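Local coordinates for protein latent form of PPO4 Tyrosinase (Agaricus bisporus var. bisporus H97, PDB 4OUA) that catalyses the copper-dependent o-hydroxylation of monophenols and the oxidation of the resulting o-diphenols to o-quinones, the initial step of melanin synthesis, at residues L208-D213 and E444-S449; L407-W412 and H477-I482; R522-P527 and I543-F548. All blocks are in the same frame, centred on the assembly; numbering follows the deposited sequence.

Interaction 1 of 3, residues L208-D213 and E444-S449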
loop_
_atom_site.group_PDB
_atom_site.type_symbol
_atom_site.label_atom_id
_atom_site.label_comp_id
_atom_site.label_asym_id
_atom_site.label_seq_id
_atom_site.Cartn_x
_atom_site.Cartn_y
_atom_site.Cartn_z
ATOM N N LEU B 208 9.448 11.102 3.375
ATOM C CA LEU B 208 8.285 10.567 4.079
ATOM C C LEU B 208 7.593 11.634 4.922
ATOM O O LEU B 208 6.368 11.658 5.028
ATOM C CB LEU B 208 8.695 9.385 4.961
ATOM C CG LEU B 208 9.231 8.147 4.239
ATOM C CD1 LEU B 208 9.638 7.069 5.234
ATOM C CD2 LEU B 208 8.200 7.611 3.257
ATOM N N ASP B 209 8.384 12.520 5.520
ATOM C CA ASP B 209 7.840 13.594 6.341
ATOM C C ASP B 209 7.042 14.576 5.489
ATOM O O ASP B 209 6.084 15.189 5.961
ATOM C CB ASP B 209 8.961 14.326 7.081
ATOM C CG ASP B 209 8.452 15.497 7.895
ATOM O OD1 ASP B 209 8.100 15.293 9.076
ATOM O OD2 ASP B 209 8.402 16.623 7.357
ATOM N N LEU B 210 7.443 14.709 4.229
ATOM C CA LEU B 210 6.809 15.643 3.307
ATOM C C LEU B 210 5.521 15.074 2.711
ATOM O O LEU B 210 4.565 15.809 2.462
ATOM C CB LEU B 210 7.784 16.017 2.188
ATOM C CG LEU B 210 7.335 17.100 1.208
ATOM C CD1 LEU B 210 7.155 18.434 1.922
ATOM C CD2 LEU B 210 8.329 17.227 0.066
ATOM N N GLU B 211 5.503 13.763 2.490
ATOM C CA GLU B 211 4.360 13.097 1.871
ATOM C C GLU B 211 3.341 12.610 2.901
ATOM O O GLU B 211 2.403 11.886 2.564
ATOM C CB GLU B 211 4.836 11.918 1.018
ATOM C CG GLU B 211 5.523 12.314 -0.283
ATOM C CD GLU B 211 4.539 12.594 -1.408
ATOM O OE1 GLU B 211 3.325 12.707 -1.132
ATOM O OE2 GLU B 211 4.982 12.693 -2.572
ATOM N N ALA B 212 3.525 13.012 4.154
ATOM C CA ALA B 212 2.676 12.536 5.242
ATOM C C ALA B 212 1.223 12.981 5.082
ATOM O O ALA B 212 0.310 12.156 5.094
ATOM C CB ALA B 212 3.226 13.007 6.579
ATOM N N ASP B 213 1.013 14.286 4.934
ATOM C CA ASP B 213 -0.333 14.843 4.839
ATOM C C ASP B 213 -1.076 14.317 3.613
ATOM O O ASP B 213 -2.261 13.993 3.686
ATOM C CB ASP B 213 -0.275 16.371 4.807
ATOM C CG ASP B 213 0.429 16.956 6.020
ATOM O OD1 ASP B 213 1.662 17.152 5.963
ATOM O OD2 ASP B 213 -0.251 17.220 7.034
ATOM N N GLU B 444 4.322 23.678 2.410
ATOM C CA GLU B 444 2.942 24.098 2.175
ATOM C C GLU B 444 2.646 24.383 0.696
ATOM O O GLU B 444 1.489 24.475 0.288
ATOM C CB GLU B 444 2.616 25.331 3.012
ATOM C CG GLU B 444 1.100 25.518 3.292
ATOM C CD GLU B 444 0.559 24.458 4.261
ATOM O OE1 GLU B 444 -0.599 24.016 4.102
ATOM O OE2 GLU B 444 1.297 24.086 5.202
ATOM N N ASN B 445 3.697 24.518 -0.104
ATOM C CA ASN B 445 3.541 24.673 -1.545
ATOM C C ASN B 445 3.499 23.318 -2.247
ATOM O O ASN B 445 3.234 23.238 -3.444
ATOM C CB ASN B 445 4.676 25.519 -2.129
ATOM C CG ASN B 445 4.493 27.006 -1.877
ATOM O OD1 ASN B 445 5.403 27.685 -1.394
ATOM N ND2 ASN B 445 3.314 27.521 -2.206
ATOM N N TYR B 446 3.755 22.255 -1.490
ATOM C CA TYR B 446 3.774 20.906 -2.045
ATOM C C TYR B 446 2.417 20.222 -1.898
ATOM O O TYR B 446 1.914 20.058 -0.788
ATOM C CB TYR B 446 4.859 20.063 -1.370
ATOM C CG TYR B 446 5.000 18.673 -1.949
ATOM C CD1 TYR B 446 5.642 18.469 -3.162
ATOM C CD2 TYR B 446 4.497 17.564 -1.281
ATOM C CE1 TYR B 446 5.776 17.203 -3.698
ATOM C CE2 TYR B 446 4.627 16.291 -1.810
ATOM C CZ TYR B 446 5.268 16.118 -3.020
ATOM O OH TYR B 446 5.406 14.859 -3.561
ATOM N N ILE B 447 1.834 19.821 -3.023
ATOM C CA ILE B 447 0.513 19.198 -3.030
ATOM C C ILE B 447 0.588 17.710 -2.689
ATOM O O ILE B 447 0.233 17.294 -1.586
ATOM C CB ILE B 447 -0.177 19.359 -4.400
ATOM C CG1 ILE B 447 -0.115 20.815 -4.863
ATOM C CG2 ILE B 447 -1.617 18.867 -4.335
ATOM C CD1 ILE B 447 -0.825 21.783 -3.942
ATOM N N GLY B 448 1.049 16.917 -3.650
ATOM C CA GLY B 448 1.185 15.484 -3.465
ATOM C C GLY B 448 1.888 14.847 -4.649
ATOM O O GLY B 448 2.566 15.530 -5.417
ATOM N N SER B 449 1.723 13.536 -4.803
ATOM C CA SER B 449 2.356 12.824 -5.906
ATOM C C SER B 449 1.595 11.558 -6.282
ATOM O O SER B 449 0.878 10.981 -5.464
ATOM C CB SER B 449 3.804 12.472 -5.554
ATOM O OG SER B 449 3.863 11.590 -4.446
#
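Leu210 and Glu211, at the junction of helices 201-210 and 212-224 in the di-copper domain, meet the ring of Tyr446, which begins strand 446-451 of the C-terminal domain. Just beyond Tyr446 the strand carries a classic beta bulge, where Ile447 and Gly448 both face Phe431. From segment 208-213 the Tyr446 ring is engaged in two directions. Leu210 CD2 lies over one face in a CH-pi contact, 4.1 Å from the ring centroid and close to the ring normal. The carboxylate of Glu211 comes to the hydroxyl end, at the ring edge, with its plane nearly perpendicular to the ring (86°). A bend at chi2 (-84°) turns the glutamate chain so that OE2 accepts from both Tyr446 OH and Ser449 OG; both bonds are modelled very short, and at this resolution their lengths are doubtful. Two hydroxyls of one strand are thus gathered on a single oxygen of a buried carboxylate, while Phe256 of helix 246-258 packs against both Glu211 and Ser449. That helix contains the copper ligands His250 and His254, and the Ser449 side chain lies about 11 Å from that of His254. Gly448 N lies over the Tyr446 face opposite Leu210 CD2, offset toward the rim.

Interaction 2 of 3, residues L407-W412 and H477-I482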
loop_
_atom_site.group_PDB
_atom_site.type_symbol
_atom_site.label_atom_id
_atom_site.label_comp_id
_atom_site.label_asym_id
_atom_site.label_seq_id
_atom_site.Cartn_x
_atom_site.Cartn_y
_atom_site.Cartn_z
ATOM N N LEU B 407 -25.615 20.590 4.070
ATOM C CA LEU B 407 -24.378 21.263 3.701
ATOM C C LEU B 407 -23.987 20.913 2.272
ATOM O O LEU B 407 -24.301 19.829 1.781
ATOM C CB LEU B 407 -23.259 20.889 4.673
ATOM C CG LEU B 407 -23.605 21.067 6.153
ATOM C CD1 LEU B 407 -22.471 20.567 7.039
ATOM C CD2 LEU B 407 -23.932 22.522 6.455
ATOM N N LYS B 408 -23.305 21.834 1.604
ATOM C CA LYS B 408 -22.906 21.620 0.221
ATOM C C LYS B 408 -21.500 22.143 -0.041
ATOM O O LYS B 408 -21.129 23.216 0.433
ATOM C CB LYS B 408 -23.901 22.289 -0.731
ATOM N N MET B 409 -20.719 21.370 -0.789
ATOM C CA MET B 409 -19.383 21.788 -1.195
ATOM C C MET B 409 -18.876 20.914 -2.335
ATOM O O MET B 409 -19.301 19.769 -2.487
ATOM C CB MET B 409 -18.404 21.725 -0.021
ATOM C CG MET B 409 -17.764 20.358 0.168
ATOM S SD MET B 409 -16.136 20.434 0.944
ATOM C CE MET B 409 -15.616 18.729 0.791
ATOM N N PHE B 410 -17.969 21.463 -3.135
ATOM C CA PHE B 410 -17.341 20.708 -4.212
ATOM C C PHE B 410 -16.060 20.045 -3.722
ATOM O O PHE B 410 -15.205 20.696 -3.122
ATOM C CB PHE B 410 -17.041 21.615 -5.407
ATOM C CG PHE B 410 -18.209 21.811 -6.333
ATOM C CD1 PHE B 410 -18.303 21.088 -7.511
ATOM C CD2 PHE B 410 -19.212 22.717 -6.028
ATOM C CE1 PHE B 410 -19.374 21.266 -8.368
ATOM C CE2 PHE B 410 -20.286 22.897 -6.880
ATOM C CZ PHE B 410 -20.366 22.170 -8.053
ATOM N N ASP B 411 -15.937 18.746 -3.976
ATOM C CA ASP B 411 -14.743 18.000 -3.593
ATOM C C ASP B 411 -13.724 18.005 -4.728
ATOM O O ASP B 411 -13.920 17.355 -5.756
ATOM C CB ASP B 411 -15.109 16.565 -3.208
ATOM C CG ASP B 411 -13.928 15.787 -2.668
ATOM O OD1 ASP B 411 -13.060 16.397 -2.009
ATOM O OD2 ASP B 411 -13.868 14.562 -2.902
ATOM N N TRP B 412 -12.633 18.740 -4.537
ATOM C CA TRP B 412 -11.642 18.921 -5.592
ATOM C C TRP B 412 -10.494 17.925 -5.495
ATOM O O TRP B 412 -9.896 17.747 -4.434
ATOM C CB TRP B 412 -11.091 20.349 -5.559
ATOM C CG TRP B 412 -12.153 21.392 -5.704
ATOM C CD1 TRP B 412 -12.758 22.092 -4.700
ATOM C CD2 TRP B 412 -12.747 21.848 -6.925
ATOM N NE1 TRP B 412 -13.686 22.959 -5.222
ATOM C CE2 TRP B 412 -13.699 22.828 -6.585
ATOM C CE3 TRP B 412 -12.562 21.523 -8.273
ATOM C CZ2 TRP B 412 -14.468 23.485 -7.544
ATOM C CZ3 TRP B 412 -13.324 22.177 -9.222
ATOM C CH2 TRP B 412 -14.265 23.147 -8.854
ATOM N N HIS B 477 -5.556 15.151 -3.807
ATOM C CA HIS B 477 -6.599 16.011 -3.254
ATOM C C HIS B 477 -6.123 17.442 -3.015
ATOM O O HIS B 477 -4.937 17.686 -2.801
ATOM C CB HIS B 477 -7.128 15.407 -1.954
ATOM C CG HIS B 477 -7.565 13.984 -2.091
ATOM N ND1 HIS B 477 -8.810 13.630 -2.568
ATOM C CD2 HIS B 477 -6.922 12.823 -1.823
ATOM C CE1 HIS B 477 -8.915 12.313 -2.583
ATOM N NE2 HIS B 477 -7.784 11.799 -2.136
ATOM N N LEU B 478 -7.064 18.381 -3.048
ATOM C CA LEU B 478 -6.742 19.802 -2.955
ATOM C C LEU B 478 -7.543 20.505 -1.864
ATOM O O LEU B 478 -7.342 21.693 -1.608
ATOM C CB LEU B 478 -7.001 20.488 -4.297
ATOM C CG LEU B 478 -6.412 19.827 -5.542
ATOM C CD1 LEU B 478 -6.873 20.557 -6.792
ATOM C CD2 LEU B 478 -4.896 19.791 -5.463
ATOM N N ASP B 479 -8.446 19.764 -1.229
ATOM C CA ASP B 479 -9.400 20.324 -0.274
ATOM C C ASP B 479 -8.755 21.200 0.798
ATOM O O ASP B 479 -9.104 22.369 0.948
ATOM C CB ASP B 479 -10.186 19.198 0.397
ATOM C CG ASP B 479 -10.785 18.232 -0.603
ATOM O OD1 ASP B 479 -10.159 17.181 -0.864
ATOM O OD2 ASP B 479 -11.877 18.527 -1.132
ATOM N N ARG B 480 -7.814 20.629 1.541
ATOM C CA ARG B 480 -7.193 21.335 2.654
ATOM C C ARG B 480 -6.338 22.517 2.195
ATOM O O ARG B 480 -6.039 23.415 2.982
ATOM C CB ARG B 480 -6.356 20.364 3.487
ATOM C CG ARG B 480 -5.500 19.427 2.662
ATOM C CD ARG B 480 -4.884 18.339 3.524
ATOM N NE ARG B 480 -3.923 17.550 2.764
ATOM C CZ ARG B 480 -2.637 17.863 2.644
ATOM N NH1 ARG B 480 -2.159 18.945 3.242
ATOM N NH2 ARG B 480 -1.830 17.094 1.928
ATOM N N PHE B 481 -5.949 22.517 0.923
ATOM C CA PHE B 481 -5.212 23.641 0.357
ATOM C C PHE B 481 -6.148 24.806 0.068
ATOM O O PHE B 481 -5.858 25.954 0.405
ATOM C CB PHE B 481 -4.483 23.231 -0.923
ATOM C CG PHE B 481 -3.226 22.452 -0.681
ATOM C CD1 PHE B 481 -2.037 23.103 -0.397
ATOM C CD2 PHE B 481 -3.229 21.070 -0.741
ATOM C CE1 PHE B 481 -0.877 22.390 -0.174
ATOM C CE2 PHE B 481 -2.071 20.352 -0.519
ATOM C CZ PHE B 481 -0.895 21.012 -0.235
ATOM N N ILE B 482 -7.275 24.496 -0.563
ATOM C CA ILE B 482 -8.278 25.501 -0.881
ATOM C C ILE B 482 -8.894 26.066 0.394
ATOM O O ILE B 482 -9.164 27.263 0.486
ATOM C CB ILE B 482 -9.383 24.916 -1.780
ATOM C CG1 ILE B 482 -8.770 24.345 -3.061
ATOM C CG2 ILE B 482 -10.431 25.973 -2.099
ATOM C CD1 ILE B 482 -9.772 23.693 -3.982
#
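Asp411 and Trp412 of strand 407-419 meet the start of helix 479-485, joining the four-stranded antiparallel sheet of the C-terminal domain to the helix that follows its strand 471-477. The apolar part is small: Ile482 CD1 sits 3.5 Å from Trp412 CD1 and comes at the indole obliquely, while the CB atoms of Trp412 and Leu478 stand 4.3 Å apart. Val494 of helix 491-500 touches both Trp412 and Ile482, and the indole NE1 donates to Phe489 O. Among backbone groups, Leu478 N, at the N-cap, donates to Trp412 O (3.2 Å) from above the carbonyl plane, tying strand to helix start. In the acidic part, a chi1 of -174° sets the Asp411 carboxylate beside its own carbonyl carbon, where OD1 comes 2.6 Å from Asp479 OD2, the two carboxylates nearly coplanar. Asp479 OD2 also takes a weak bond from Trp412 N (3.5 Å). Lys397 forms a salt bridge with Asp411 OD1 and a long, weak ion pair with Asp479 OD1. Putting an alanine at Asp479 would probably leave Trp412 N without its weak acceptor and open a gap beside Asp411. Two buried acids so close, with Glu217 also near Asp479, would probably have a raised proton affinity, partly offset by the lysine.

Interaction 3 of 3, residues R522-P527 and I543-F548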
loop_
_atom_site.group_PDB
_atom_site.type_symbol
_atom_site.label_atom_id
_atom_site.label_comp_id
_atom_site.label_asym_id
_atom_site.label_seq_id
_atom_site.Cartn_x
_atom_site.Cartn_y
_atom_site.Cartn_z
ATOM N N ARG B 522 -5.980 16.456 -15.090
ATOM C CA ARG B 522 -7.031 17.458 -15.008
ATOM C C ARG B 522 -7.483 17.647 -13.565
ATOM O O ARG B 522 -7.300 16.765 -12.728
ATOM C CB ARG B 522 -8.221 17.060 -15.886
ATOM C CG ARG B 522 -8.997 15.853 -15.379
ATOM C CD ARG B 522 -10.089 15.446 -16.356
ATOM N NE ARG B 522 -11.084 14.569 -15.742
ATOM C CZ ARG B 522 -11.011 13.241 -15.733
ATOM N NH1 ARG B 522 -9.986 12.624 -16.305
ATOM N NH2 ARG B 522 -11.967 12.529 -15.148
ATOM N N VAL B 523 -8.068 18.804 -13.278
ATOM C CA VAL B 523 -8.626 19.070 -11.958
ATOM C C VAL B 523 -10.130 18.825 -11.964
ATOM O O VAL B 523 -10.887 19.573 -12.579
ATOM C CB VAL B 523 -8.342 20.513 -11.503
ATOM C CG1 VAL B 523 -9.142 20.840 -10.253
ATOM C CG2 VAL B 523 -6.856 20.707 -11.259
ATOM N N GLN B 524 -10.561 17.773 -11.275
ATOM C CA GLN B 524 -11.969 17.397 -11.269
ATOM C C GLN B 524 -12.657 17.756 -9.955
ATOM O O GLN B 524 -12.252 17.302 -8.885
ATOM C CB GLN B 524 -12.118 15.898 -11.542
ATOM C CG GLN B 524 -13.551 15.392 -11.478
ATOM C CD GLN B 524 -13.670 13.930 -11.860
ATOM O OE1 GLN B 524 -12.916 13.432 -12.699
ATOM N NE2 GLN B 524 -14.618 13.231 -11.245
ATOM N N GLY B 525 -13.702 18.574 -10.049
ATOM C CA GLY B 525 -14.500 18.942 -8.892
ATOM C C GLY B 525 -15.795 18.154 -8.836
ATOM O O GLY B 525 -16.372 17.820 -9.871
ATOM N N ARG B 526 -16.257 17.857 -7.625
ATOM C CA ARG B 526 -17.439 17.020 -7.441
ATOM C C ARG B 526 -18.442 17.623 -6.462
ATOM O O ARG B 526 -18.088 17.961 -5.333
ATOM C CB ARG B 526 -17.032 15.628 -6.960
ATOM C CG ARG B 526 -16.415 14.753 -8.036
ATOM C CD ARG B 526 -15.995 13.410 -7.469
ATOM N NE ARG B 526 -17.069 12.770 -6.716
ATOM C CZ ARG B 526 -17.933 11.900 -7.232
ATOM N NH1 ARG B 526 -17.851 11.560 -8.512
ATOM N NH2 ARG B 526 -18.877 11.367 -6.468
ATOM N N PRO B 527 -19.705 17.749 -6.898
ATOM C CA PRO B 527 -20.799 18.267 -6.070
ATOM C C PRO B 527 -21.200 17.290 -4.970
ATOM O O PRO B 527 -21.844 16.281 -5.252
ATOM C CB PRO B 527 -21.949 18.449 -7.071
ATOM C CG PRO B 527 -21.313 18.386 -8.428
ATOM C CD PRO B 527 -20.145 17.472 -8.273
ATOM N N ILE B 543 -26.207 18.340 -10.205
ATOM C CA ILE B 543 -25.141 19.202 -10.704
ATOM C C ILE B 543 -24.077 18.402 -11.450
ATOM O O ILE B 543 -23.568 17.407 -10.935
ATOM C CB ILE B 543 -24.472 19.984 -9.557
ATOM C CG1 ILE B 543 -25.532 20.671 -8.693
ATOM C CG2 ILE B 543 -23.481 20.997 -10.109
ATOM C CD1 ILE B 543 -24.962 21.458 -7.532
ATOM N N PRO B 544 -23.735 18.845 -12.670
ATOM C CA PRO B 544 -22.756 18.157 -13.520
ATOM C C PRO B 544 -21.338 18.237 -12.962
ATOM O O PRO B 544 -20.978 19.236 -12.336
ATOM C CB PRO B 544 -22.862 18.908 -14.850
ATOM C CG PRO B 544 -23.327 20.270 -14.470
ATOM C CD PRO B 544 -24.255 20.069 -13.305
ATOM N N ILE B 545 -20.548 17.192 -13.188
ATOM C CA ILE B 545 -19.168 17.155 -12.718
ATOM C C ILE B 545 -18.341 18.255 -13.377
ATOM O O ILE B 545 -18.544 18.578 -14.548
ATOM C CB ILE B 545 -18.507 15.789 -12.999
ATOM C CG1 ILE B 545 -19.387 14.644 -12.488
ATOM C CG2 ILE B 545 -17.123 15.724 -12.373
ATOM C CD1 ILE B 545 -19.525 14.602 -10.983
ATOM N N VAL B 546 -17.412 18.829 -12.622
ATOM C CA VAL B 546 -16.554 19.886 -13.142
ATOM C C VAL B 546 -15.151 19.364 -13.445
ATOM O O VAL B 546 -14.542 18.686 -12.620
ATOM C CB VAL B 546 -16.450 21.062 -12.155
ATOM C CG1 VAL B 546 -15.517 22.131 -12.699
ATOM C CG2 VAL B 546 -17.827 21.639 -11.875
ATOM N N ASN B 547 -14.646 19.685 -14.632
ATOM C CA ASN B 547 -13.307 19.267 -15.029
ATOM C C ASN B 547 -12.504 20.403 -15.654
ATOM O O ASN B 547 -12.933 21.017 -16.630
ATOM C CB ASN B 547 -13.384 18.090 -16.003
ATOM C CG ASN B 547 -13.986 16.849 -15.374
ATOM O OD1 ASN B 547 -13.291 16.077 -14.711
ATOM N ND2 ASN B 547 -15.281 16.649 -15.582
ATOM N N PHE B 548 -11.335 20.677 -15.083
ATOM C CA PHE B 548 -10.445 21.707 -15.605
ATOM C C PHE B 548 -9.174 21.092 -16.179
ATOM O O PHE B 548 -8.500 20.306 -15.515
ATOM C CB PHE B 548 -10.090 22.715 -14.512
ATOM C CG PHE B 548 -11.255 23.536 -14.042
ATOM C CD1 PHE B 548 -12.322 23.796 -14.886
ATOM C CD2 PHE B 548 -11.283 24.050 -12.755
ATOM C CE1 PHE B 548 -13.396 24.554 -14.455
ATOM C CE2 PHE B 548 -12.355 24.808 -12.319
ATOM C CZ PHE B 548 -13.412 25.060 -13.170
#
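Val523 and Phe548 face each other as an antiparallel hydrogen-bonded pair in the beta hairpin of strands 520-530 and 538-548, the latter an outermost strand of a four-stranded antiparallel sheet. Their CB atoms are 4.1 Å apart, on the same face of the sheet as Val546, which pairs with Gly525. On that face the Phe548 ring, with CG anti to its own carbonyl carbon (chi1 -67°), turns back along its strand and takes Val546 CG1 over one face, offset toward the rim. His495 of helix 491-500 stacks on the same ring, and Leu478 packs against Val523.

The apolar contact continues at the far end. Pro527 CG lies 3.7 Å from Ile543 CB, and Ile545 CD1 reaches Pro527 CD at 4.0 Å, the proline and Ile545 crossing at about a right angle. Phe410 of the neighbouring strand touches Pro527, Ile543 and Val546. The other branch of Ile545, CG2, rests on the aliphatic part of Gln524, 3.7 Å from its CG.

The backbone ladder lies behind the Val523 face. Val523 and Phe548 exchange N-H...O bonds in both directions, as do Gly525 and Val546. Gln524 and Asn547 form the non-hydrogen-bonded pair between them, and Gln524 CA makes a CA-H...O contact to Val546 O (3.2 Å).

At the polar edge, on the opposite face from Val523, Gln524 and Asn547 lie side by side with their amide planes turned 70° apart. The extended Arg522 chain runs alongside Asn547, and its one guanidinium serves two neighbouring acceptor oxygens: NH2 gives Gln524 OE1 a weak bond. Arg522 NE donates to Asn547 OD1 (2.9 Å) along a nearly straight path (168°): the oxygen lies in the guanidinium plane, whereas NE stands above the amide carbonyl plane.

How the interactions relate
The three contacts form a series running outward from the di-copper domain. Interaction 1 joins that domain to the C-terminal one. Interaction 2 lies about 17 Å from it, centre to centre, and touches it through Phe481 against Tyr446 and Leu478 against Ile447. The centre of interaction 3 is about 11 Å from that of interaction 2 and about 23 Å from that of interaction 1, which it does not touch. Interactions 2 and 3 share the four-stranded sheet, strands 407-419 and 520-530 probably joined by a bond from Asp411 N to Arg526 O. In sequence the segments of interactions 1 and 2 alternate, whereas interaction 3 follows both. Packing is thus continuous, consistent with a C-terminal domain held against the catalytic one in the latent enzyme.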